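Local coordinates for aminotransferase, class I and II (Erwinia tasmaniensis, PDB 5Z0Q), which belongs to the class I and II aminotransferases, a family of pyridoxal-5'-phosphate-dependent enzymes, and binds pyridoxal-5'-phosphate in its pocket, at residues A[193-198]-A[225-230]. Sequence-based numbering, arbitrary orientation.
Sequences FAQRHD and SDDAAQ
Two groups grip OD2 of Asp227: the side-chain amide of Gln195, from the helix across the contact, and the guanidinium of Arg231, just beyond 225-230, which forms a salt bridge with it. The Gln195 bond is the lesser of the two. NE2 of Gln195 lies 3.0 Å from Asp227 OD2, but its N-H is bent well off line, at 126°, and the bond is weak. The amide and carboxylate planes stand 79° apart, nearly perpendicular.

The CA atoms of Gln195 and Ala228, the nearest pair, are 8.7 Å apart, so a long side chain such as glutamine suits the span. Gln195 is extended beyond CG, while Asp227 holds its carboxylate anti to the backbone N (chi1 -179°), on the side facing the glutamine. A neutral amide can donate to this carboxylate while the arginine probably balances its charge.

The short helix 226-229 begins at Ser225, a residue suited to the N-cap because its small side chain can turn back: OG of Ser225 accepts a weak, 3.4 Å bond from Ala228 N. The longer helix ends in a Schellman motif at Asp198, whose phi is positive.

This sparse surface contact, burying 86 Å², joins helix ends beside the large mixed sheet. Helix 184-197 leads into strand 200-204 and helix 226-229 into its parallel neighbour 232-236, while Ser225 and Ala228 also pack on Leu191 of the longer helix.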
# COMPACT_ATOMS: atom_id res chain seq x y z
N PHE A 193 -14.60 -29.57 9.35
CA PHE A 193 -15.25 -28.61 10.24
C PHE A 193 -15.85 -27.45 9.45
O PHE A 193 -16.94 -26.97 9.77
CB PHE A 193 -14.26 -28.10 11.28
CG PHE A 193 -14.82 -27.03 12.18
CD1 PHE A 193 -15.63 -27.36 13.25
CD2 PHE A 193 -14.53 -25.70 11.95
CE1 PHE A 193 -16.14 -26.38 14.08
CE2 PHE A 193 -15.03 -24.71 12.78
CZ PHE A 193 -15.84 -25.05 13.84
N ALA A 194 -15.15 -26.99 8.42
CA ALA A 194 -15.66 -25.89 7.61
C ALA A 194 -16.88 -26.33 6.81
O ALA A 194 -17.83 -25.55 6.64
CB ALA A 194 -14.57 -25.37 6.68
N GLN A 195 -16.89 -27.57 6.31
CA GLN A 195 -18.02 -28.04 5.51
C GLN A 195 -19.25 -28.30 6.38
O GLN A 195 -20.37 -27.94 6.00
CB GLN A 195 -17.63 -29.31 4.76
CG GLN A 195 -16.48 -29.13 3.78
CD GLN A 195 -15.94 -30.44 3.26
OE1 GLN A 195 -16.32 -31.51 3.74
NE2 GLN A 195 -15.04 -30.38 2.29
N ARG A 196 -19.05 -28.91 7.55
CA ARG A 196 -20.18 -29.21 8.43
C ARG A 196 -20.91 -27.94 8.86
O ARG A 196 -22.12 -27.97 9.09
CB ARG A 196 -19.68 -29.99 9.65
CG ARG A 196 -20.72 -30.22 10.73
CD ARG A 196 -20.24 -31.22 11.78
NE ARG A 196 -18.96 -30.85 12.37
CZ ARG A 196 -17.79 -31.41 12.04
NH1 ARG A 196 -17.75 -32.36 11.12
NH2 ARG A 196 -16.67 -31.01 12.63
N HIS A 197 -20.19 -26.82 8.96
CA HIS A 197 -20.79 -25.54 9.31
C HIS A 197 -20.88 -24.58 8.14
O HIS A 197 -21.35 -23.45 8.32
CB HIS A 197 -20.01 -24.90 10.47
CG HIS A 197 -20.02 -25.71 11.72
ND1 HIS A 197 -21.04 -25.63 12.65
CD2 HIS A 197 -19.14 -26.62 12.20
CE1 HIS A 197 -20.78 -26.46 13.65
NE2 HIS A 197 -19.64 -27.07 13.40
N ASP A 198 -20.46 -25.00 6.95
CA ASP A 198 -20.47 -24.18 5.74
C ASP A 198 -19.84 -22.81 6.00
O ASP A 198 -20.49 -21.76 6.01
CB ASP A 198 -21.90 -24.04 5.19
CG ASP A 198 -22.07 -24.72 3.84
OD1 ASP A 198 -21.82 -25.94 3.76
OD2 ASP A 198 -22.45 -24.03 2.87
N SER A 225 -8.94 -30.53 -1.74
CA SER A 225 -9.95 -30.93 -2.70
C SER A 225 -10.39 -29.68 -3.46
O SER A 225 -9.96 -28.56 -3.17
CB SER A 225 -11.13 -31.61 -2.01
OG SER A 225 -11.82 -30.71 -1.16
N ASP A 226 -11.27 -29.88 -4.44
CA ASP A 226 -11.83 -28.75 -5.17
C ASP A 226 -12.89 -28.01 -4.36
O ASP A 226 -13.15 -26.84 -4.63
CB ASP A 226 -12.43 -29.23 -6.49
CG ASP A 226 -11.38 -29.81 -7.42
OD1 ASP A 226 -10.28 -29.22 -7.53
OD2 ASP A 226 -11.65 -30.86 -8.04
N ASP A 227 -13.49 -28.67 -3.37
CA ASP A 227 -14.43 -27.98 -2.48
C ASP A 227 -13.70 -26.98 -1.59
O ASP A 227 -14.19 -25.87 -1.37
CB ASP A 227 -15.20 -28.99 -1.63
CG ASP A 227 -16.21 -28.33 -0.72
OD1 ASP A 227 -17.29 -27.95 -1.21
OD2 ASP A 227 -15.92 -28.19 0.49
N ALA A 228 -12.53 -27.36 -1.08
CA ALA A 228 -11.74 -26.44 -0.26
C ALA A 228 -11.27 -25.25 -1.09
O ALA A 228 -11.20 -24.13 -0.58
CB ALA A 228 -10.56 -27.17 0.36
N ALA A 229 -10.93 -25.48 -2.36
CA ALA A 229 -10.47 -24.39 -3.21
C ALA A 229 -11.58 -23.39 -3.48
O ALA A 229 -11.33 -22.18 -3.51
CB ALA A 229 -9.91 -24.96 -4.52
N GLN A 230 -12.81 -23.87 -3.68
CA GLN A 230 -13.93 -22.99 -4.01
C GLN A 230 -14.54 -22.32 -2.79
O GLN A 230 -15.51 -21.56 -2.95
CB GLN A 230 -15.01 -23.79 -4.75
CG GLN A 230 -14.58 -24.29 -6.12
CD GLN A 230 -14.26 -23.15 -7.08
OE1 GLN A 230 -14.89 -22.10 -7.05
NE2 GLN A 230 -13.26 -23.36 -7.94